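Local atomic coordinates of type III restriction-modification enzyme EcoP15I Res subunit (Escherichia coli, PDB entry 4ZCF), a protein that forms the ATP-dependent restriction subunit of a type III restriction-modification enzyme, cleaving DNA 25-27 base pairs downstream of one of two inversely oriented CAGCAG sites. Residues Ile167-Glu172 and Thr202-Asp206; His382-Glu386 and Lys397-Leu401; Phe695-Leu700 and Val766-Ile770. All blocks are in the same frame, centred on the assembly; numbering follows the deposited sequence.

Interaction 1: Ile167-Glu172 and Thr202-Asp206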
loop_
_atom_site.group_PDB
_atom_site.type_symbol
_atom_site.label_atom_id
_atom_site.label_comp_id
_atom_site.label_asym_id
_atom_site.label_seq_id
_atom_site.Cartn_x
_atom_site.Cartn_y
_atom_site.Cartn_z
ATOM N N ILE C 167 -1.504 -11.008 8.615
ATOM C CA ILE C 167 -1.980 -12.398 8.553
ATOM C C ILE C 167 -1.793 -13.024 7.147
ATOM O O ILE C 167 -1.139 -14.066 7.032
ATOM C CB ILE C 167 -3.397 -12.579 9.189
ATOM C CG1 ILE C 167 -3.330 -12.327 10.710
ATOM C CG2 ILE C 167 -3.976 -13.999 8.906
ATOM C CD1 ILE C 167 -4.425 -11.545 11.254
ATOM N N HIS C 168 -2.306 -12.356 6.085
ATOM C CA HIS C 168 -2.122 -12.786 4.693
ATOM C C HIS C 168 -0.631 -13.094 4.448
ATOM O O HIS C 168 -0.303 -14.231 4.140
ATOM C CB HIS C 168 -2.632 -11.716 3.697
ATOM C CG HIS C 168 -2.151 -11.948 2.292
ATOM N ND1 HIS C 168 -1.100 -11.218 1.760
ATOM C CD2 HIS C 168 -2.516 -12.894 1.396
ATOM C CE1 HIS C 168 -0.887 -11.720 0.553
ATOM N NE2 HIS C 168 -1.716 -12.731 0.291
ATOM N N ASP C 169 0.259 -12.103 4.669
ATOM C CA ASP C 169 1.715 -12.204 4.495
ATOM C C ASP C 169 2.398 -13.277 5.334
ATOM O O ASP C 169 3.339 -13.892 4.852
ATOM C CB ASP C 169 2.384 -10.856 4.795
ATOM C CG ASP C 169 1.954 -9.683 3.927
ATOM O OD1 ASP C 169 1.295 -9.918 2.883
ATOM O OD2 ASP C 169 2.294 -8.537 4.279
ATOM N N PHE C 170 1.974 -13.462 6.601
ATOM C CA PHE C 170 2.571 -14.446 7.494
ATOM C C PHE C 170 2.205 -15.853 7.019
ATOM O O PHE C 170 3.085 -16.697 6.892
ATOM C CB PHE C 170 2.151 -14.196 8.973
ATOM C CG PHE C 170 2.568 -15.258 9.982
ATOM C CD1 PHE C 170 3.847 -15.263 10.523
ATOM C CD2 PHE C 170 1.663 -16.227 10.413
ATOM C CE1 PHE C 170 4.220 -16.223 11.470
ATOM C CE2 PHE C 170 2.031 -17.179 11.372
ATOM C CZ PHE C 170 3.313 -17.183 11.878
ATOM N N VAL C 171 0.912 -16.088 6.757
ATOM C CA VAL C 171 0.383 -17.362 6.274
ATOM C C VAL C 171 1.019 -17.714 4.893
ATOM O O VAL C 171 1.566 -18.808 4.734
ATOM C CB VAL C 171 -1.178 -17.323 6.261
ATOM C CG1 VAL C 171 -1.770 -18.429 5.392
ATOM C CG2 VAL C 171 -1.740 -17.397 7.676
ATOM N N GLU C 172 1.003 -16.747 3.947
ATOM C CA GLU C 172 1.524 -16.862 2.583
ATOM C C GLU C 172 3.056 -16.944 2.381
ATOM O O GLU C 172 3.496 -17.362 1.301
ATOM C CB GLU C 172 0.900 -15.787 1.672
ATOM C CG GLU C 172 -0.573 -16.006 1.353
ATOM C CD GLU C 172 -0.973 -17.348 0.762
ATOM O OE1 GLU C 172 -0.176 -17.944 0.000
ATOM O OE2 GLU C 172 -2.101 -17.798 1.056
ATOM N N THR C 202 -11.354 -13.906 -0.352
ATOM C CA THR C 202 -9.957 -14.286 -0.498
ATOM C C THR C 202 -9.648 -15.597 0.223
ATOM O O THR C 202 -10.088 -15.814 1.348
ATOM C CB THR C 202 -9.119 -13.130 0.100
ATOM O OG1 THR C 202 -9.497 -11.893 -0.522
ATOM C CG2 THR C 202 -7.622 -13.340 -0.017
ATOM N N GLY C 203 -8.842 -16.430 -0.412
ATOM C CA GLY C 203 -8.381 -17.684 0.163
ATOM C C GLY C 203 -6.889 -17.649 0.409
ATOM O O GLY C 203 -6.132 -17.114 -0.410
ATOM N N LEU C 204 -6.466 -18.166 1.575
ATOM C CA LEU C 204 -5.067 -18.267 1.980
ATOM C C LEU C 204 -4.722 -19.754 2.112
ATOM O O LEU C 204 -5.622 -20.587 2.225
ATOM C CB LEU C 204 -4.776 -17.557 3.330
ATOM C CG LEU C 204 -5.205 -16.090 3.577
ATOM C CD1 LEU C 204 -4.902 -15.685 5.010
ATOM C CD2 LEU C 204 -4.485 -15.115 2.660
ATOM N N LEU C 205 -3.418 -20.069 2.152
ATOM C CA LEU C 205 -2.869 -21.413 2.289
ATOM C C LEU C 205 -3.370 -22.357 1.204
ATOM O O LEU C 205 -4.296 -23.148 1.428
ATOM C CB LEU C 205 -3.063 -21.985 3.710
ATOM C CG LEU C 205 -1.776 -22.367 4.413
ATOM C CD1 LEU C 205 -1.900 -22.187 5.877
ATOM C CD2 LEU C 205 -1.356 -23.774 4.092
ATOM N N ASP C 206 -2.756 -22.243 0.011
ATOM C CA ASP C 206 -3.093 -23.032 -1.180
ATOM C C ASP C 206 -4.609 -22.897 -1.474
ATOM O O ASP C 206 -5.314 -23.885 -1.732
ATOM C CB ASP C 206 -2.602 -24.501 -1.036
ATOM C CG ASP C 206 -2.792 -25.385 -2.254
ATOM O OD1 ASP C 206 -2.830 -24.841 -3.388
ATOM O OD2 ASP C 206 -2.925 -26.621 -2.077
#
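Glu172 reaches from the last turn of helix 165-172 to the backbone of the loop at Thr202-Asp206, where its OE2 accepts a hydrogen bond from the amide N of Leu205 at 2.8 Å with an N-H...O angle of 148°. The donor arrives on the syn side of the carboxylate but 30° out of its plane. A bend at chi2 (-54°) folds the chain round to deliver the oxygen. Beside this bond the contact is apolar. The CB of Leu204 is directed toward the helix, and Val171 CG1 lies 3.7 Å from that CB and 3.8 Å from Leu205 CD1, crossing both leucine side chains at about a right angle. The two branches of Leu204 then part: CD2 lies at the edge of the His168 imidazole, near the ring plane, while CD1 is 4.3 Å from Ile167 CG2.

His168 is itself positioned by its neighbour, since ND1 donates to Asp169 OD1 at 2.9 Å, on the anti side of that carboxylate. Glu172 CB lies above one face of the same ring. Further out, Ala215 of helix 212-217 touches both Val171 and Leu204, Leu41 of helix 36-41 packs on Glu172 and Leu205, and Glu213 of a neighbouring subunit packs on His168.

The segments thus join a helix of the first RecA-like sheet domain to the loop leading into helix 212-217. A bound manganese ion lies about 3 Å from the nearest side-chain atom of His168. Because ND1 donates to Asp169, NE2 would probably be left as the nitrogen able to offer a lone pair.

Interaction 2: His382-Glu386 and Lys397-Leu401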
loop_
_atom_site.group_PDB
_atom_site.type_symbol
_atom_site.label_atom_id
_atom_site.label_comp_id
_atom_site.label_asym_id
_atom_site.label_seq_id
_atom_site.Cartn_x
_atom_site.Cartn_y
_atom_site.Cartn_z
ATOM N N HIS C 382 20.234 14.086 41.762
ATOM C CA HIS C 382 20.682 13.747 40.403
ATOM C C HIS C 382 22.089 14.240 40.128
ATOM O O HIS C 382 22.906 13.459 39.652
ATOM C CB HIS C 382 19.723 14.281 39.330
ATOM C CG HIS C 382 20.018 13.772 37.947
ATOM N ND1 HIS C 382 19.928 14.594 36.843
ATOM C CD2 HIS C 382 20.398 12.538 37.539
ATOM C CE1 HIS C 382 20.229 13.838 35.803
ATOM N NE2 HIS C 382 20.527 12.596 36.173
ATOM N N PHE C 383 22.369 15.531 40.425
ATOM C CA PHE C 383 23.679 16.157 40.223
ATOM C C PHE C 383 24.765 15.519 41.078
ATOM O O PHE C 383 25.907 15.427 40.625
ATOM C CB PHE C 383 23.615 17.686 40.361
ATOM C CG PHE C 383 22.910 18.372 39.205
ATOM C CD1 PHE C 383 21.531 18.550 39.213
ATOM C CD2 PHE C 383 23.627 18.834 38.107
ATOM C CE1 PHE C 383 20.881 19.175 38.141
ATOM C CE2 PHE C 383 22.973 19.458 37.033
ATOM C CZ PHE C 383 21.606 19.627 37.061
ATOM N N LYS C 384 24.389 14.994 42.273
ATOM C CA LYS C 384 25.276 14.248 43.177
ATOM C C LYS C 384 25.692 12.926 42.499
ATOM O O LYS C 384 26.807 12.434 42.712
ATOM C CB LYS C 384 24.574 13.939 44.522
ATOM C CG LYS C 384 24.763 14.989 45.636
ATOM C CD LYS C 384 26.217 15.154 46.146
ATOM C CE LYS C 384 26.760 13.989 46.945
ATOM N NZ LYS C 384 28.190 14.191 47.287
ATOM N N LEU C 385 24.780 12.362 41.683
ATOM C CA LEU C 385 25.015 11.131 40.939
ATOM C C LEU C 385 25.673 11.453 39.602
ATOM O O LEU C 385 26.481 10.662 39.123
ATOM C CB LEU C 385 23.689 10.382 40.727
ATOM C CG LEU C 385 23.803 8.916 40.344
ATOM C CD1 LEU C 385 23.678 8.021 41.555
ATOM C CD2 LEU C 385 22.755 8.560 39.361
ATOM N N GLU C 386 25.347 12.620 39.015
ATOM C CA GLU C 386 25.887 13.060 37.728
ATOM C C GLU C 386 27.397 13.275 37.779
ATOM O O GLU C 386 28.118 12.612 37.035
ATOM C CB GLU C 386 25.163 14.307 37.227
ATOM C CG GLU C 386 25.172 14.430 35.716
ATOM C CD GLU C 386 24.147 15.411 35.196
ATOM O OE1 GLU C 386 24.511 16.249 34.340
ATOM O OE2 GLU C 386 22.985 15.360 35.662
ATOM N N LYS C 397 25.864 7.944 31.496
ATOM C CA LYS C 397 24.928 9.071 31.452
ATOM C C LYS C 397 23.663 8.748 32.274
ATOM O O LYS C 397 22.868 7.897 31.859
ATOM C CB LYS C 397 24.576 9.478 30.012
ATOM C CG LYS C 397 23.774 10.775 29.947
ATOM C CD LYS C 397 23.175 11.017 28.577
ATOM C CE LYS C 397 22.453 12.340 28.536
ATOM N NZ LYS C 397 21.794 12.568 27.225
ATOM N N PRO C 398 23.465 9.398 33.451
ATOM C CA PRO C 398 22.266 9.099 34.249
ATOM C C PRO C 398 21.041 9.879 33.792
ATOM O O PRO C 398 21.158 10.940 33.176
ATOM C CB PRO C 398 22.684 9.469 35.673
ATOM C CG PRO C 398 23.810 10.447 35.525
ATOM C CD PRO C 398 24.299 10.435 34.101
ATOM N N LEU C 399 19.858 9.337 34.079
ATOM C CA LEU C 399 18.596 9.975 33.714
ATOM C C LEU C 399 17.651 10.030 34.917
ATOM O O LEU C 399 17.648 9.116 35.746
ATOM C CB LEU C 399 17.899 9.254 32.522
ATOM C CG LEU C 399 18.690 8.974 31.215
ATOM C CD1 LEU C 399 17.862 8.146 30.250
ATOM C CD2 LEU C 399 19.128 10.257 30.509
ATOM N N THR C 400 16.856 11.112 34.994
ATOM C CA THR C 400 15.815 11.326 35.997
ATOM C C THR C 400 14.496 11.400 35.233
ATOM O O THR C 400 14.382 12.151 34.255
ATOM C CB THR C 400 16.090 12.567 36.894
ATOM O OG1 THR C 400 17.214 12.298 37.738
ATOM C CG2 THR C 400 14.895 12.932 37.781
ATOM N N LEU C 401 13.520 10.593 35.669
ATOM C CA LEU C 401 12.198 10.515 35.075
ATOM C C LEU C 401 11.147 10.982 36.064
ATOM O O LEU C 401 11.012 10.407 37.145
ATOM C CB LEU C 401 11.922 9.077 34.582
ATOM C CG LEU C 401 10.505 8.715 34.091
ATOM C CD1 LEU C 401 10.103 9.526 32.872
ATOM C CD2 LEU C 401 10.423 7.241 33.763
#
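With CG placed opposite its backbone N (chi1 -171°), His382 sends its imidazole from helix 368-389 toward the strand, and Thr400 meets it with OG1 beside its own backbone N. The arrangement belongs to the second RecA-like domain: the helix packs on the start of strand 399-404, an inner strand of a parallel sheet with order 3-4-2-5-6-1-7, and is the helix that precedes that strand, in a connection from strand 280-285 that carries an insertion.

The evidence for a face contact is direct. Thr400 CB lies 4.2 Å from the centroid of the His382 ring and 7° off its normal, which meets the geometry of a CH-pi contact, and OG1 stands over the same ring, displaced toward its rim. The ring edge is used differently: NE2 points at the Pro398 carbonyl O, 3.5 Å away at an N-H...O angle of 149°, a weak hydrogen bond that lies near the ring plane. Phe497 of the adjacent strand 497-501 adds an edge-to-face ring contact to this histidine.

Pro398 is the main apolar anchor of the loop end. Its CB faces Leu385 CD2 at 3.8 Å, the two side chains running antiparallel alongside one another. The carboxylate of Glu386 forms a salt bridge with Arg496, whereas Phe514 of strand 513-518 covers both Leu385 and Pro398. The outer corner of the proline ring, Pro398 CG, sits 4.0 Å from Glu386 CA and 4.2 Å from Glu386 CG.

Interaction 3: Phe695-Leu700 and Val766-Ile770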
loop_
_atom_site.group_PDB
_atom_site.type_symbol
_atom_site.label_atom_id
_atom_site.label_comp_id
_atom_site.label_asym_id
_atom_site.label_seq_id
_atom_site.Cartn_x
_atom_site.Cartn_y
_atom_site.Cartn_z
ATOM N N PHE C 695 44.014 -32.198 17.781
ATOM C CA PHE C 695 42.550 -32.324 17.750
ATOM C C PHE C 695 42.103 -33.778 17.396
ATOM O O PHE C 695 41.034 -34.216 17.835
ATOM C CB PHE C 695 41.903 -31.257 16.826
ATOM C CG PHE C 695 40.393 -31.325 16.777
ATOM C CD1 PHE C 695 39.623 -30.896 17.854
ATOM C CD2 PHE C 695 39.741 -31.877 15.680
ATOM C CE1 PHE C 695 38.229 -31.020 17.832
ATOM C CE2 PHE C 695 38.348 -32.003 15.662
ATOM C CZ PHE C 695 37.601 -31.574 16.737
ATOM N N LYS C 696 42.937 -34.513 16.623
ATOM C CA LYS C 696 42.710 -35.910 16.220
ATOM C C LYS C 696 42.815 -36.842 17.445
ATOM O O LYS C 696 41.967 -37.719 17.612
ATOM C CB LYS C 696 43.712 -36.327 15.118
ATOM C CG LYS C 696 43.555 -37.767 14.609
ATOM C CD LYS C 696 43.644 -37.886 13.084
ATOM C CE LYS C 696 45.050 -37.877 12.532
ATOM N NZ LYS C 696 45.054 -37.942 11.045
ATOM N N SER C 697 43.846 -36.634 18.297
ATOM C CA SER C 697 44.094 -37.401 19.523
ATOM C C SER C 697 42.896 -37.311 20.466
ATOM O O SER C 697 42.408 -38.350 20.919
ATOM C CB SER C 697 45.366 -36.914 20.212
ATOM O OG SER C 697 46.493 -37.126 19.379
ATOM N N PHE C 698 42.399 -36.071 20.718
ATOM C CA PHE C 698 41.226 -35.794 21.549
ATOM C C PHE C 698 39.978 -36.481 20.950
ATOM O O PHE C 698 39.157 -37.030 21.690
ATOM C CB PHE C 698 40.999 -34.267 21.689
ATOM C CG PHE C 698 39.545 -33.854 21.748
ATOM C CD1 PHE C 698 38.813 -33.984 22.925
ATOM C CD2 PHE C 698 38.889 -33.385 20.612
ATOM C CE1 PHE C 698 37.452 -33.672 22.958
ATOM C CE2 PHE C 698 37.531 -33.050 20.654
ATOM C CZ PHE C 698 36.827 -33.179 21.830
ATOM N N MET C 699 39.834 -36.414 19.616
ATOM C CA MET C 699 38.709 -36.991 18.887
ATOM C C MET C 699 38.614 -38.520 19.018
ATOM O O MET C 699 37.508 -39.046 19.149
ATOM C CB MET C 699 38.751 -36.551 17.414
ATOM C CG MET C 699 37.389 -36.281 16.833
ATOM S SD MET C 699 36.453 -35.020 17.721
ATOM C CE MET C 699 34.852 -35.505 17.285
ATOM N N LEU C 700 39.775 -39.217 18.998
ATOM C CA LEU C 700 39.894 -40.676 19.117
ATOM C C LEU C 700 39.686 -41.147 20.571
ATOM O O LEU C 700 39.049 -42.183 20.786
ATOM C CB LEU C 700 41.251 -41.168 18.570
ATOM C CG LEU C 700 41.511 -40.981 17.069
ATOM C CD1 LEU C 700 42.994 -40.902 16.777
ATOM C CD2 LEU C 700 40.871 -42.077 16.245
ATOM N N VAL C 766 40.417 -34.267 9.781
ATOM C CA VAL C 766 40.398 -35.238 10.872
ATOM C C VAL C 766 39.184 -36.163 10.752
ATOM O O VAL C 766 39.369 -37.380 10.731
ATOM C CB VAL C 766 40.579 -34.639 12.291
ATOM C CG1 VAL C 766 41.974 -34.066 12.478
ATOM C CG2 VAL C 766 39.523 -33.592 12.606
ATOM N N PHE C 767 37.972 -35.592 10.554
ATOM C CA PHE C 767 36.731 -36.350 10.372
ATOM C C PHE C 767 36.804 -37.318 9.172
ATOM O O PHE C 767 36.148 -38.357 9.189
ATOM C CB PHE C 767 35.505 -35.419 10.270
ATOM C CG PHE C 767 35.148 -34.592 11.494
ATOM C CD1 PHE C 767 35.488 -35.022 12.772
ATOM C CD2 PHE C 767 34.425 -33.411 11.368
ATOM C CE1 PHE C 767 35.152 -34.262 13.895
ATOM C CE2 PHE C 767 34.087 -32.653 12.495
ATOM C CZ PHE C 767 34.451 -33.084 13.749
ATOM N N CYS C 768 37.630 -36.999 8.166
ATOM C CA CYS C 768 37.846 -37.842 6.994
ATOM C C CYS C 768 38.679 -39.057 7.376
ATOM O O CYS C 768 38.348 -40.173 6.964
ATOM C CB CYS C 768 38.498 -37.051 5.863
ATOM S SG CYS C 768 37.325 -36.161 4.810
ATOM N N ASP C 769 39.752 -38.835 8.175
ATOM C CA ASP C 769 40.666 -39.860 8.691
ATOM C C ASP C 769 39.943 -40.773 9.712
ATOM O O ASP C 769 39.849 -41.987 9.503
ATOM C CB ASP C 769 41.901 -39.194 9.335
ATOM C CG ASP C 769 42.820 -38.478 8.363
ATOM O OD1 ASP C 769 43.172 -39.082 7.321
ATOM O OD2 ASP C 769 43.237 -37.339 8.671
ATOM N N ILE C 770 39.401 -40.155 10.783
ATOM C CA ILE C 770 38.674 -40.756 11.902
ATOM C C ILE C 770 37.621 -41.818 11.500
ATOM O O ILE C 770 36.914 -41.650 10.501
ATOM C CB ILE C 770 38.146 -39.614 12.842
ATOM C CG1 ILE C 770 38.716 -39.693 14.256
ATOM C CG2 ILE C 770 36.634 -39.358 12.813
ATOM C CD1 ILE C 770 39.861 -38.774 14.489
#
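Lys696 NZ lies 3.0 Å from Asp769 OD2, a salt bridge in which the hydrogen bond is weak. The lysine is brought there by a chain that starts opposite the backbone N (chi1 -179°) and bends at chi2 and chi3 (80°), which carries NZ to the carboxylate; the two side chains lie nearly perpendicular. This pair marks one flank of the contact, where Asp769 is exposed; the carbon part of the lysine serves the apolar side.

Ile770, the first residue to leave helical geometry after helix 760-769, inserts CD1 among three residues of the partner helix. That methyl is 3.8 Å from Lys696 CG, 3.8 Å from Met699 CB and 3.8 Å from Leu700 CG, a grouping that fits the i, i+3, i+4 spacing of one helical face.

One turn back, Val766 directs its two methyls at different neighbours: CG1 faces Lys696 CB at 3.9 Å, and CG2 lies 3.5 Å from Phe695 CD2, in the plane of that ring and at its edge. On the flank away from the salt bridge, Met699 CE is 3.6 Å from Phe767 CE1. The sulfur stands 85° off the ring normal, which identifies an edge-on Met-aromatic contact and not one over the face.

The register runs from Lys696-Val766 to Leu700-Ile770, evidence that the two helices advance in the same direction. Far from the bound DNA, this is plain helix packing: Ile788 of helix 782-798 touches Phe695 and Met699, Phe792 of that helix meets the Phe695 ring edge-to-face, and helix 745-756 packs through Phe748 and Leu752 on Phe767.

Along the chain the three contacts come in series, none enclosing or crossing another. Interaction 1 closes a loop of 29 residues that carries strand 180-186 and helix 188-191, within the first parallel sheet domain. Interaction 2 closes a short loop, with 10 residues between its segments, where helix 368-389 passes into strand 399-404 of the second sheet. Interaction 3 spans 65 residues, including helix 745-756, and joins two helices of a separate helical region. Nearest atoms of any two contacts are at least about 33 Å apart, and interactions 1 and 2 lie on opposite sides of the chain's centre; the contacts lie in separate parts of the fold.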